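Putative NADPH:quinone oxidoreductase (Ralstonia eutropha, PDB 3IUP) probably catalyses the NADPH-dependent reduction of quinones or related substrates, as a member of the medium-chain dehydrogenase/reductase family, and binds NADPH between its two domains. Local coordinates at residues H341-I346 against E367-N372; A41-P46 against G150-V155; S47-L52 against V359-A364. All blocks are in the same frame, centred on the assembly; numbering follows the deposited sequence.

Interaction 1. Residues H341-I346 against E367-N372; sequences HYSKEI and EKYLIN. With NDP (NADPH dihydro-nicotinamide-adenine-dinucleotide phosphate), chain C.
Two parallel strands near the C-terminus, 344-346 and 369-372, pair at the edge of the mixed sheet that holds strand 34-43. Lys-344 O accepts from Leu-370 N, and Leu-370 O accepts from Ile-346 N. The next rung is Asn-372 N to Ile-346 O, at 2.8 Å. Ahead of the strands, Ser-343 N donates to Lys-368 O in a more bent bond, 147° at the hydrogen.

The two tyrosines pack in different ways. Leu-370 CD1 sits over one face of the Tyr-342 ring, 4.0 Å from its centroid, in a CH-pi contact. Tyr-342 OH is hydrogen-bonded to Ser-152. On the other side of the sheet, Lys-344 CB lies over the centre of the Tyr-369 ring, 3.9 Å from the centroid, and the lysine chain runs on beside the ring. Ile-346 CD1 meets the edge of the same ring, 3.8 Å from Tyr-369 CD2.

Lys-368 CD packs 3.8 Å from Tyr-342 CE1. Beyond it the lysine chain bends twice (chi3 and chi4 both -70°), which carries NZ to NADPH. Lys-368 NZ donates to O2N of the NADPH diphosphate at 2.6 Å and also to Asn-45 OD1, so NZ is shared between the diphosphate and a neutral amide carbonyl. One water bridges His-341 O and Lys-368 N. Another joins Ser-343 OG to Glu-367 OE1.

The pair belongs to the catalytic domain of the medium-chain dehydrogenase/reductase fold, where the C-terminal chain returns to complete the GroES-like sheet.

Interaction 2. Residues A41-P46 against G150-V155; sequences ASPLNP and GASSFV. With NDP (NADPH dihydro-nicotinamide-adenine-dinucleotide phosphate), chain C.
Ala-41 CB and Ala-151 CB meet methyl to methyl at only 3.5 Å, a close fit in a buried contact that has no direct hydrogen bond between its segments. Beside them Pro-43 CD rests 3.2 Å from Ala-151 O. The next ring carbon, Pro-43 CG, lies 3.5 Å from Ser-152 OG, the hydroxyl that also bonds Tyr-342.

Water bridges the segments further along. It donates to Asn-45 OD1 at 2.7 Å. The same water is hydrogen-bonded to Ser-152 OG, also at 2.7 Å. Asn-45 OD1 is shared with Lys-368, while the amide nitrogen of Asn-45 bonds Glu-97 OE2. The amide is therefore held at both ends, which fixes its rotation.

Here the end of strand 34-43, in the GroES-like domain, meets the loop between helices 147-150 and 155-169. Gly-150 to Ser-153 form a type I turn, and Ser-153 OG donates to Gly-150 O. Asn-45 ND2 approaches Val-155 CB at 4.0 Å. With CG1 anti to the backbone N (chi1 170°), Val-155 sets this methyl 3.3 Å from C5N of the nicotinamide. Pro-46 CB packs 3.5 Å from the ribose hydroxyl O2D of NADPH.

Interaction 3. Residues S47-L52 against V359-A364; sequences SDLGLL and VYNKRA. With NDP (NADPH dihydro-nicotinamide-adenine-dinucleotide phosphate), chain C.
Helix 46-53 faces the end of helix 354-360 and the type I turn from Tyr-360 to Arg-363, with Leu-49 and Asn-361 the nearest pair of CA atoms at 7.1 Å. Arg-363 leaves the helix with positive phi (47°).

Leu-49 carries most of the contact, and its two methyls go to different partners. Leu-49 CD2 meets the edge of the Tyr-360 ring, 3.6 Å from Tyr-360 CE1. Leu-49 CD1 lies over one face of the Arg-363 guanidinium, 3.6 Å above its plane and offset toward the rim. Leu-49 CB adds to this, 3.5 Å from Arg-363 NH2. The leucine and the arginine come from opposite directions. Leu-52 CD2 also reaches the edge of Tyr-360, 3.8 Å from Tyr-360 OH, with the two side chains nearly at right angles. The tyrosine hydroxyl is hydrogen-bonded to Val-351 O.

Asn-361 holds the guanidinium side-on. Arg-363 NE donates to Asn-361 O at 2.9 Å, and Arg-363 NH2 donates to Asn-361 OD1 at 3.1 Å. Both acceptors lie close to the guanidinium plane. The chain bends at chi2 (98°), which folds the arginine back over the turn. Arg-363 O comes 3.2 Å from C8A of the NADPH adenine, and Ala-364 follows beside the 2'-phosphate. Ser-47 O, in helix 46-53, accepts from Arg-274 NH2 of the second subunit.

The contact between the segments is thus apolar on the leucine side. The NE and NH2 edge of the guanidinium is turned to Asn-361, which probably lets its flat face pack on Leu-49. These acceptors are neutral and do not cancel the charge.

Overall arrangement
All three contacts touch the same NADPH, at different parts of it: interaction 2 at the nicotinamide and its ribose, interaction 1 at the diphosphate and interaction 3 at the adenine and 2'-phosphate. Their centres lie 10 to 12 Å apart. Strands 369-372 of interaction 1 and 34-43 of interaction 2 are neighbours in one sheet, where Ile-371 O and Ser-42 N are 2.7 Å apart. Leu-370 CD1 also packs 3.7 Å from Ser-42 C. Leu-44 ties interaction 2 to interaction 3, with Leu-44 CD2 3.8 Å from Leu-49 CD2. Tyr-369 CG packs 3.7 Å from Tyr-360 CB and joins interactions 1 and 3.

Interaction 1. Residues H341-I346 against E367-N372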
loop_
_atom_site.group_PDB
_atom_site.type_symbol
_atom_site.label_atom_id
_atom_site.label_comp_id
_atom_site.label_asym_id
_atom_site.label_seq_id
_atom_site.Cartn_x
_atom_site.Cartn_y
_atom_site.Cartn_z
ATOM N N HIS A 341 -6.813 30.929 3.165
ATOM C CA HIS A 341 -6.265 31.967 4.046
ATOM C C HIS A 341 -4.743 32.022 3.940
ATOM O O HIS A 341 -4.092 30.976 3.930
ATOM C CB HIS A 341 -6.624 31.665 5.505
ATOM C CG HIS A 341 -5.930 32.560 6.493
ATOM N ND1 HIS A 341 -6.313 33.876 6.699
ATOM C CD2 HIS A 341 -4.882 32.333 7.330
ATOM C CE1 HIS A 341 -5.525 34.421 7.614
ATOM N NE2 HIS A 341 -4.647 33.510 8.009
ATOM N N TYR A 342 -4.180 33.229 3.856
ATOM C CA TYR A 342 -2.731 33.411 3.957
ATOM C C TYR A 342 -2.444 34.304 5.141
ATOM O O TYR A 342 -3.198 35.241 5.385
ATOM C CB TYR A 342 -2.193 34.083 2.699
ATOM C CG TYR A 342 -2.694 33.415 1.445
ATOM C CD1 TYR A 342 -2.149 32.201 1.008
ATOM C CD2 TYR A 342 -3.741 33.943 0.738
ATOM C CE1 TYR A 342 -2.613 31.590 -0.153
ATOM C CE2 TYR A 342 -4.226 33.336 -0.403
ATOM C CZ TYR A 342 -3.658 32.155 -0.851
ATOM O OH TYR A 342 -4.175 31.567 -1.978
ATOM N N SER A 343 -1.368 34.054 5.860
ATOM C CA SER A 343 -1.020 34.899 6.988
ATOM C C SER A 343 -0.221 36.123 6.572
ATOM O O SER A 343 -0.146 37.076 7.301
ATOM C CB SER A 343 -0.287 34.096 8.061
ATOM O OG SER A 343 0.960 33.639 7.589
ATOM N N LYS A 344 0.398 36.110 5.391
ATOM C CA LYS A 344 1.205 37.245 4.955
ATOM C C LYS A 344 1.350 37.216 3.426
ATOM O O LYS A 344 1.377 36.137 2.833
ATOM C CB LYS A 344 2.585 37.197 5.615
ATOM C CG LYS A 344 3.399 38.508 5.569
ATOM C CD LYS A 344 4.679 38.315 6.441
ATOM C CE LYS A 344 5.449 39.611 6.676
ATOM N NZ LYS A 344 4.787 40.467 7.740
ATOM N N GLU A 345 1.373 38.386 2.799
ATOM C CA GLU A 345 1.740 38.508 1.386
ATOM C C GLU A 345 3.112 39.149 1.299
ATOM O O GLU A 345 3.333 40.233 1.876
ATOM C CB GLU A 345 0.735 39.347 0.622
ATOM C CG GLU A 345 1.108 39.552 -0.849
ATOM C CD GLU A 345 0.061 40.302 -1.658
ATOM O OE1 GLU A 345 -1.065 39.792 -1.802
ATOM O OE2 GLU A 345 0.365 41.380 -2.194
ATOM N N ILE A 346 4.042 38.491 0.602
ATOM C CA ILE A 346 5.420 38.961 0.557
ATOM C C ILE A 346 5.914 39.171 -0.861
ATOM O O ILE A 346 5.394 38.569 -1.802
ATOM C CB ILE A 346 6.371 37.981 1.291
ATOM C CG1 ILE A 346 6.347 36.589 0.647
ATOM C CG2 ILE A 346 5.984 37.843 2.778
ATOM C CD1 ILE A 346 7.367 35.607 1.258
ATOM N N GLU A 367 -0.699 29.550 8.571
ATOM C CA GLU A 367 0.508 30.310 8.340
ATOM C C GLU A 367 1.048 30.024 6.947
ATOM O O GLU A 367 2.248 29.811 6.807
ATOM C CB GLU A 367 1.563 30.041 9.426
ATOM C CG GLU A 367 1.072 30.465 10.808
ATOM C CD GLU A 367 2.126 30.455 11.893
ATOM O OE1 GLU A 367 3.096 31.246 11.780
ATOM O OE2 GLU A 367 1.954 29.673 12.890
ATOM N N LYS A 368 0.153 30.001 5.954
ATOM C CA LYS A 368 0.550 29.961 4.558
ATOM C C LYS A 368 0.865 31.372 4.033
ATOM O O LYS A 368 0.112 32.319 4.266
ATOM C CB LYS A 368 -0.495 29.300 3.692
ATOM C CG LYS A 368 0.004 29.036 2.246
ATOM C CD LYS A 368 -1.046 28.439 1.338
ATOM C CE LYS A 368 -1.392 26.985 1.712
ATOM N NZ LYS A 368 -0.300 26.052 1.421
ATOM N N TYR A 369 1.987 31.490 3.339
ATOM C CA TYR A 369 2.427 32.770 2.789
ATOM C C TYR A 369 2.058 32.847 1.303
ATOM O O TYR A 369 2.158 31.854 0.604
ATOM C CB TYR A 369 3.937 32.948 2.965
ATOM C CG TYR A 369 4.380 33.516 4.303
ATOM C CD1 TYR A 369 3.708 33.232 5.480
ATOM C CD2 TYR A 369 5.503 34.347 4.369
ATOM C CE1 TYR A 369 4.147 33.787 6.693
ATOM C CE2 TYR A 369 5.943 34.899 5.561
ATOM C CZ TYR A 369 5.253 34.616 6.718
ATOM O OH TYR A 369 5.724 35.168 7.884
ATOM N N LEU A 370 1.689 34.044 0.850
ATOM C CA LEU A 370 1.358 34.331 -0.566
ATOM C C LEU A 370 2.458 35.235 -1.096
ATOM O O LEU A 370 2.821 36.205 -0.436
ATOM C CB LEU A 370 0.047 35.059 -0.661
ATOM C CG LEU A 370 -0.493 35.332 -2.061
ATOM C CD1 LEU A 370 -0.843 33.992 -2.735
ATOM C CD2 LEU A 370 -1.710 36.282 -1.969
ATOM N N ILE A 371 3.010 34.904 -2.251
ATOM C CA ILE A 371 3.991 35.761 -2.885
ATOM C C ILE A 371 3.307 36.600 -3.925
ATOM O O ILE A 371 2.493 36.103 -4.741
ATOM C CB ILE A 371 5.113 34.956 -3.580
ATOM C CG1 ILE A 371 5.865 34.049 -2.604
ATOM C CG2 ILE A 371 6.144 35.893 -4.326
ATOM C CD1 ILE A 371 6.629 32.903 -3.321
ATOM N N ASN A 372 3.634 37.885 -3.934
ATOM C CA ASN A 372 3.302 38.725 -5.062
ATOM C C ASN A 372 4.601 39.097 -5.754
ATOM O O ASN A 372 5.327 39.969 -5.276
ATOM C CB ASN A 372 2.553 39.982 -4.626
ATOM C CG ASN A 372 2.289 40.937 -5.794
ATOM O OD1 ASN A 372 2.753 40.733 -6.917
ATOM N ND2 ASN A 372 1.499 41.958 -5.529
HETATM P PA NDP C . -1.079 23.984 5.048
HETATM O O1A NDP C . -2.224 24.858 4.894
HETATM O O2A NDP C . 0.276 24.574 5.117
HETATM O O5B NDP C . -1.384 23.149 6.445
HETATM C C5B NDP C . -0.442 22.129 6.795
HETATM C C4B NDP C . -0.987 21.362 7.961
HETATM O O4B NDP C . -0.044 20.364 8.225
HETATM C C3B NDP C . -1.157 22.219 9.225
HETATM O O3B NDP C . -2.399 22.065 9.879
HETATM C C2B NDP C . -0.053 21.686 10.165
HETATM O O2B NDP C . -0.411 21.680 11.547
HETATM C C1B NDP C . 0.105 20.264 9.647
HETATM N N9A NDP C . 1.433 19.692 9.904
HETATM C C8A NDP C . 2.633 20.295 9.586
HETATM N N7A NDP C . 3.633 19.450 9.888
HETATM C C5A NDP C . 3.090 18.283 10.392
HETATM C C6A NDP C . 3.626 17.072 10.874
HETATM N N6A NDP C . 4.945 16.844 11.007
HETATM N N1A NDP C . 2.765 16.085 11.309
HETATM C C2A NDP C . 1.418 16.266 11.314
HETATM N N3A NDP C . 0.898 17.449 10.841
HETATM C C4A NDP C . 1.710 18.436 10.392
HETATM O O3 NDP C . -0.945 22.830 3.923
HETATM P PN NDP C . -1.779 22.708 2.609
HETATM O O1N NDP C . -3.207 22.724 2.813
HETATM O O2N NDP C . -1.262 23.621 1.534
HETATM O O5D NDP C . -1.358 21.197 2.170
HETATM C C5D NDP C . -1.881 20.082 2.909
HETATM C C4D NDP C . -1.149 18.808 2.499
HETATM O O4D NDP C . -1.680 18.420 1.215
HETATM C C3D NDP C . 0.383 18.918 2.361
HETATM O O3D NDP C . 1.027 17.747 2.822
HETATM C C2D NDP C . 0.547 19.016 0.853
HETATM O O2D NDP C . 1.819 18.638 0.347
HETATM C C1D NDP C . -0.555 18.046 0.421
HETATM N N1N NDP C . -0.898 18.140 -1.017
HETATM C C2N NDP C . -0.576 17.065 -1.778
HETATM C C3N NDP C . -0.828 17.045 -3.125
HETATM C C7N NDP C . -0.588 15.784 -3.932
HETATM O O7N NDP C . -0.753 15.897 -5.310
HETATM N N7N NDP C . -0.208 14.609 -3.412
HETATM C C4N NDP C . -1.706 18.077 -3.718
HETATM C C5N NDP C . -2.028 19.218 -2.785
HETATM C C6N NDP C . -1.614 19.198 -1.459
HETATM P P2B NDP C . 0.597 22.295 12.690
HETATM O O1X NDP C . 0.134 23.734 12.953
HETATM O O2X NDP C . 2.061 22.266 12.262
HETATM O O3X NDP C . 0.363 21.382 13.904
HETATM O O HOH W 1 -2.842 29.871 6.096
HETATM O O HOH W 2 2.508 33.399 10.216
#

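Interaction 2. Residues A41-P46 against G150-V155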
loop_
_atom_site.group_PDB
_atom_site.type_symbol
_atom_site.label_atom_id
_atom_site.label_comp_id
_atom_site.label_asym_id
_atom_site.label_seq_id
_atom_site.Cartn_x
_atom_site.Cartn_y
_atom_site.Cartn_z
ATOM N N ALA A 41 0.084 36.949 -7.633
ATOM C CA ALA A 41 -0.250 36.117 -6.470
ATOM C C ALA A 41 0.156 34.679 -6.750
ATOM O O ALA A 41 -0.318 34.075 -7.710
ATOM C CB ALA A 41 -1.723 36.181 -6.110
ATOM N N SER A 42 1.007 34.121 -5.907
ATOM C CA SER A 42 1.390 32.724 -6.033
ATOM C C SER A 42 1.704 32.169 -4.632
ATOM O O SER A 42 2.508 32.748 -3.920
ATOM C CB SER A 42 2.601 32.620 -6.951
ATOM O OG SER A 42 3.051 31.315 -7.125
ATOM N N PRO A 43 1.091 31.047 -4.255
ATOM C CA PRO A 43 1.233 30.572 -2.896
ATOM C C PRO A 43 2.516 29.795 -2.719
ATOM O O PRO A 43 3.023 29.229 -3.681
ATOM C CB PRO A 43 0.011 29.664 -2.741
ATOM C CG PRO A 43 -0.166 29.080 -4.084
ATOM C CD PRO A 43 0.150 30.219 -5.019
ATOM N N LEU A 44 3.031 29.776 -1.480
ATOM C CA LEU A 44 4.106 28.899 -1.070
ATOM C C LEU A 44 3.499 27.641 -0.449
ATOM O O LEU A 44 3.134 27.607 0.733
ATOM C CB LEU A 44 5.007 29.602 -0.056
ATOM C CG LEU A 44 6.045 30.511 -0.679
ATOM C CD1 LEU A 44 6.454 31.608 0.307
ATOM C CD2 LEU A 44 7.259 29.665 -1.135
ATOM N N ASN A 45 3.289 26.639 -1.269
ATOM C CA ASN A 45 2.678 25.401 -0.819
ATOM C C ASN A 45 3.833 24.429 -0.459
ATOM O O ASN A 45 4.981 24.576 -0.951
ATOM C CB ASN A 45 1.843 24.791 -1.918
ATOM C CG ASN A 45 0.609 25.585 -2.284
ATOM O OD1 ASN A 45 -0.053 26.215 -1.426
ATOM N ND2 ASN A 45 0.255 25.541 -3.612
ATOM N N PRO A 46 3.530 23.386 0.316
ATOM C CA PRO A 46 4.549 22.380 0.676
ATOM C C PRO A 46 5.247 21.748 -0.519
ATOM O O PRO A 46 6.452 21.596 -0.475
ATOM C CB PRO A 46 3.734 21.355 1.480
ATOM C CG PRO A 46 2.702 22.218 2.179
ATOM C CD PRO A 46 2.255 23.131 1.019
ATOM N N GLY A 150 -7.595 33.988 -6.677
ATOM C CA GLY A 150 -7.387 32.832 -7.534
ATOM C C GLY A 150 -6.030 32.190 -7.508
ATOM O O GLY A 150 -5.751 31.311 -8.308
ATOM N N ALA A 151 -5.185 32.616 -6.586
ATOM C CA ALA A 151 -3.778 32.212 -6.565
ATOM C C ALA A 151 -3.594 30.709 -6.343
ATOM O O ALA A 151 -2.570 30.138 -6.721
ATOM C CB ALA A 151 -3.079 32.977 -5.472
ATOM N N SER A 152 -4.575 30.135 -5.650
ATOM C CA SER A 152 -4.514 28.752 -5.196
ATOM C C SER A 152 -5.644 27.964 -5.832
ATOM O O SER A 152 -6.261 27.139 -5.179
ATOM C CB SER A 152 -4.641 28.717 -3.667
ATOM O OG SER A 152 -3.474 29.261 -3.046
ATOM N N SER A 153 -5.917 28.210 -7.112
ATOM C CA SER A 153 -7.082 27.613 -7.771
ATOM C C SER A 153 -6.896 26.137 -8.107
ATOM O O SER A 153 -7.883 25.427 -8.370
ATOM C CB SER A 153 -7.382 28.358 -9.085
ATOM O OG SER A 153 -7.870 29.628 -8.794
ATOM N N PHE A 154 -5.660 25.682 -8.194
ATOM C CA PHE A 154 -5.416 24.327 -8.717
ATOM C C PHE A 154 -5.065 23.297 -7.650
ATOM O O PHE A 154 -5.758 22.277 -7.504
ATOM C CB PHE A 154 -4.344 24.344 -9.802
ATOM C CG PHE A 154 -4.742 25.068 -11.055
ATOM C CD1 PHE A 154 -5.275 24.367 -12.125
ATOM C CD2 PHE A 154 -4.534 26.433 -11.192
ATOM C CE1 PHE A 154 -5.619 25.020 -13.322
ATOM C CE2 PHE A 154 -4.872 27.095 -12.362
ATOM C CZ PHE A 154 -5.418 26.393 -13.435
ATOM N N VAL A 155 -3.953 23.499 -6.950
ATOM C CA VAL A 155 -3.328 22.427 -6.208
ATOM C C VAL A 155 -4.271 21.927 -5.081
ATOM O O VAL A 155 -4.664 20.752 -5.025
ATOM C CB VAL A 155 -1.952 22.874 -5.658
ATOM C CG1 VAL A 155 -1.317 21.881 -4.649
ATOM C CG2 VAL A 155 -0.945 23.116 -6.877
HETATM P PA NDP C . -1.079 23.984 5.048
HETATM O O1A NDP C . -2.224 24.858 4.894
HETATM O O2A NDP C . 0.276 24.574 5.117
HETATM O O5B NDP C . -1.384 23.149 6.445
HETATM C C5B NDP C . -0.442 22.129 6.795
HETATM C C4B NDP C . -0.987 21.362 7.961
HETATM O O4B NDP C . -0.044 20.364 8.225
HETATM C C3B NDP C . -1.157 22.219 9.225
HETATM O O3B NDP C . -2.399 22.065 9.879
HETATM C C2B NDP C . -0.053 21.686 10.165
HETATM O O2B NDP C . -0.411 21.680 11.547
HETATM C C1B NDP C . 0.105 20.264 9.647
HETATM N N9A NDP C . 1.433 19.692 9.904
HETATM C C8A NDP C . 2.633 20.295 9.586
HETATM N N7A NDP C . 3.633 19.450 9.888
HETATM C C5A NDP C . 3.090 18.283 10.392
HETATM C C6A NDP C . 3.626 17.072 10.874
HETATM N N6A NDP C . 4.945 16.844 11.007
HETATM N N1A NDP C . 2.765 16.085 11.309
HETATM C C2A NDP C . 1.418 16.266 11.314
HETATM N N3A NDP C . 0.898 17.449 10.841
HETATM C C4A NDP C . 1.710 18.436 10.392
HETATM O O3 NDP C . -0.945 22.830 3.923
HETATM P PN NDP C . -1.779 22.708 2.609
HETATM O O1N NDP C . -3.207 22.724 2.813
HETATM O O2N NDP C . -1.262 23.621 1.534
HETATM O O5D NDP C . -1.358 21.197 2.170
HETATM C C5D NDP C . -1.881 20.082 2.909
HETATM C C4D NDP C . -1.149 18.808 2.499
HETATM O O4D NDP C . -1.680 18.420 1.215
HETATM C C3D NDP C . 0.383 18.918 2.361
HETATM O O3D NDP C . 1.027 17.747 2.822
HETATM C C2D NDP C . 0.547 19.016 0.853
HETATM O O2D NDP C . 1.819 18.638 0.347
HETATM C C1D NDP C . -0.555 18.046 0.421
HETATM N N1N NDP C . -0.898 18.140 -1.017
HETATM C C2N NDP C . -0.576 17.065 -1.778
HETATM C C3N NDP C . -0.828 17.045 -3.125
HETATM C C7N NDP C . -0.588 15.784 -3.932
HETATM O O7N NDP C . -0.753 15.897 -5.310
HETATM N N7N NDP C . -0.208 14.609 -3.412
HETATM C C4N NDP C . -1.706 18.077 -3.718
HETATM C C5N NDP C . -2.028 19.218 -2.785
HETATM C C6N NDP C . -1.614 19.198 -1.459
HETATM P P2B NDP C . 0.597 22.295 12.690
HETATM O O1X NDP C . 0.134 23.734 12.953
HETATM O O2X NDP C . 2.061 22.266 12.262
HETATM O O3X NDP C . 0.363 21.382 13.904
HETATM O O HOH W 3 -2.547 27.144 -1.745
#

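Interaction 3. Residues S47-L52 against V359-A364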
loop_
_atom_site.group_PDB
_atom_site.type_symbol
_atom_site.label_atom_id
_atom_site.label_comp_id
_atom_site.label_asym_id
_atom_site.label_seq_id
_atom_site.Cartn_x
_atom_site.Cartn_y
_atom_site.Cartn_z
ATOM N N SER A 47 4.528 21.486 -1.612
ATOM C CA SER A 47 5.155 20.995 -2.847
ATOM C C SER A 47 6.198 21.970 -3.360
ATOM O O SER A 47 7.259 21.573 -3.793
ATOM C CB SER A 47 4.116 20.756 -3.933
ATOM O OG SER A 47 3.116 21.787 -3.870
ATOM N N ASP A 48 5.913 23.272 -3.239
ATOM C CA ASP A 48 6.867 24.297 -3.693
ATOM C C ASP A 48 8.096 24.360 -2.813
ATOM O O ASP A 48 9.194 24.513 -3.295
ATOM C CB ASP A 48 6.203 25.674 -3.734
ATOM C CG ASP A 48 4.952 25.700 -4.647
ATOM O OD1 ASP A 48 5.116 25.296 -5.855
ATOM O OD2 ASP A 48 3.846 26.082 -4.144
ATOM N N LEU A 49 7.896 24.225 -1.494
ATOM C CA LEU A 49 8.982 24.335 -0.545
ATOM C C LEU A 49 9.960 23.177 -0.791
ATOM O O LEU A 49 11.169 23.332 -0.614
ATOM C CB LEU A 49 8.405 24.282 0.882
ATOM C CG LEU A 49 7.454 25.408 1.229
ATOM C CD1 LEU A 49 6.908 25.189 2.664
ATOM C CD2 LEU A 49 8.068 26.727 1.120
ATOM N N GLY A 50 9.429 22.036 -1.201
ATOM C CA GLY A 50 10.251 20.853 -1.507
ATOM C C GLY A 50 11.238 21.169 -2.617
ATOM O O GLY A 50 12.437 20.890 -2.537
ATOM N N LEU A 51 10.746 21.837 -3.635
ATOM C CA LEU A 51 11.618 22.208 -4.766
ATOM C C LEU A 51 12.523 23.368 -4.411
ATOM O O LEU A 51 13.721 23.383 -4.733
ATOM C CB LEU A 51 10.754 22.530 -5.984
ATOM C CG LEU A 51 11.534 22.846 -7.247
ATOM C CD1 LEU A 51 12.429 21.640 -7.671
ATOM C CD2 LEU A 51 10.527 23.263 -8.350
ATOM N N LEU A 52 11.977 24.331 -3.698
ATOM C CA LEU A 52 12.709 25.519 -3.333
ATOM C C LEU A 52 13.999 25.203 -2.543
ATOM O O LEU A 52 15.082 25.712 -2.848
ATOM C CB LEU A 52 11.781 26.438 -2.548
ATOM C CG LEU A 52 12.288 27.792 -2.091
ATOM C CD1 LEU A 52 12.736 28.678 -3.317
ATOM C CD2 LEU A 52 11.142 28.465 -1.245
ATOM N N VAL A 359 9.374 31.186 9.275
ATOM C CA VAL A 359 7.933 30.999 9.472
ATOM C C VAL A 359 7.281 30.131 8.435
ATOM O O VAL A 359 6.645 29.125 8.759
ATOM C CB VAL A 359 7.224 32.368 9.544
ATOM C CG1 VAL A 359 5.709 32.199 9.773
ATOM C CG2 VAL A 359 7.915 33.235 10.592
ATOM N N TYR A 360 7.454 30.461 7.154
ATOM C CA TYR A 360 6.687 29.773 6.164
ATOM C C TYR A 360 7.096 28.301 6.001
ATOM O O TYR A 360 6.273 27.444 5.667
ATOM C CB TYR A 360 6.634 30.587 4.864
ATOM C CG TYR A 360 7.871 30.715 3.990
ATOM C CD1 TYR A 360 8.327 29.641 3.241
ATOM C CD2 TYR A 360 8.479 31.947 3.814
ATOM C CE1 TYR A 360 9.432 29.776 2.380
ATOM C CE2 TYR A 360 9.540 32.118 2.936
ATOM C CZ TYR A 360 10.022 31.007 2.224
ATOM O OH TYR A 360 11.085 31.169 1.373
ATOM N N ASN A 361 8.345 28.017 6.288
ATOM C CA ASN A 361 8.841 26.665 6.174
ATOM C C ASN A 361 8.349 25.718 7.303
ATOM O O ASN A 361 8.603 24.514 7.221
ATOM C CB ASN A 361 10.368 26.652 5.993
ATOM C CG ASN A 361 10.844 25.384 5.306
ATOM O OD1 ASN A 361 10.119 24.800 4.494
ATOM N ND2 ASN A 361 12.013 24.913 5.672
ATOM N N LYS A 362 7.568 26.222 8.281
ATOM C CA LYS A 362 6.999 25.338 9.321
ATOM C C LYS A 362 5.817 24.546 8.790
ATOM O O LYS A 362 5.443 23.536 9.394
ATOM C CB LYS A 362 6.509 26.108 10.530
ATOM C CG LYS A 362 7.519 26.993 11.243
ATOM C CD LYS A 362 6.798 27.709 12.394
ATOM N N ARG A 363 5.204 24.986 7.683
ATOM C CA ARG A 363 3.910 24.407 7.220
ATOM C C ARG A 363 2.918 24.294 8.416
ATOM O O ARG A 363 2.210 23.284 8.592
ATOM C CB ARG A 363 4.095 23.039 6.511
ATOM C CG ARG A 363 5.238 23.042 5.456
ATOM C CD ARG A 363 6.511 22.456 6.075
ATOM N NE ARG A 363 7.706 22.625 5.249
ATOM C CZ ARG A 363 8.016 21.844 4.217
ATOM N NH1 ARG A 363 7.199 20.851 3.854
ATOM N NH2 ARG A 363 9.124 22.072 3.523
ATOM N N ALA A 364 2.885 25.366 9.188
ATOM C CA ALA A 364 2.020 25.481 10.381
ATOM C C ALA A 364 0.618 25.924 9.972
ATOM O O ALA A 364 0.453 26.688 9.000
ATOM C CB ALA A 364 2.660 26.490 11.343
HETATM P PA NDP C . -1.079 23.984 5.048
HETATM O O1A NDP C . -2.224 24.858 4.894
HETATM O O2A NDP C . 0.276 24.574 5.117
HETATM O O5B NDP C . -1.384 23.149 6.445
HETATM C C5B NDP C . -0.442 22.129 6.795
HETATM C C4B NDP C . -0.987 21.362 7.961
HETATM O O4B NDP C . -0.044 20.364 8.225
HETATM C C3B NDP C . -1.157 22.219 9.225
HETATM O O3B NDP C . -2.399 22.065 9.879
HETATM C C2B NDP C . -0.053 21.686 10.165
HETATM O O2B NDP C . -0.411 21.680 11.547
HETATM C C1B NDP C . 0.105 20.264 9.647
HETATM N N9A NDP C . 1.433 19.692 9.904
HETATM C C8A NDP C . 2.633 20.295 9.586
HETATM N N7A NDP C . 3.633 19.450 9.888
HETATM C C5A NDP C . 3.090 18.283 10.392
HETATM C C6A NDP C . 3.626 17.072 10.874
HETATM N N6A NDP C . 4.945 16.844 11.007
HETATM N N1A NDP C . 2.765 16.085 11.309
HETATM C C2A NDP C . 1.418 16.266 11.314
HETATM N N3A NDP C . 0.898 17.449 10.841
HETATM C C4A NDP C . 1.710 18.436 10.392
HETATM O O3 NDP C . -0.945 22.830 3.923
HETATM P PN NDP C . -1.779 22.708 2.609
HETATM O O1N NDP C . -3.207 22.724 2.813
HETATM O O2N NDP C . -1.262 23.621 1.534
HETATM O O5D NDP C . -1.358 21.197 2.170
HETATM C C5D NDP C . -1.881 20.082 2.909
HETATM C C4D NDP C . -1.149 18.808 2.499
HETATM O O4D NDP C . -1.680 18.420 1.215
HETATM C C3D NDP C . 0.383 18.918 2.361
HETATM O O3D NDP C . 1.027 17.747 2.822
HETATM C C2D NDP C . 0.547 19.016 0.853
HETATM O O2D NDP C . 1.819 18.638 0.347
HETATM C C1D NDP C . -0.555 18.046 0.421
HETATM N N1N NDP C . -0.898 18.140 -1.017
HETATM C C2N NDP C . -0.576 17.065 -1.778
HETATM C C3N NDP C . -0.828 17.045 -3.125
HETATM C C7N NDP C . -0.588 15.784 -3.932
HETATM O O7N NDP C . -0.753 15.897 -5.310
HETATM N N7N NDP C . -0.208 14.609 -3.412
HETATM C C4N NDP C . -1.706 18.077 -3.718
HETATM C C5N NDP C . -2.028 19.218 -2.785
HETATM C C6N NDP C . -1.614 19.198 -1.459
HETATM P P2B NDP C . 0.597 22.295 12.690
HETATM O O1X NDP C . 0.134 23.734 12.953
HETATM O O2X NDP C . 2.061 22.266 12.262
HETATM O O3X NDP C . 0.363 21.382 13.904
#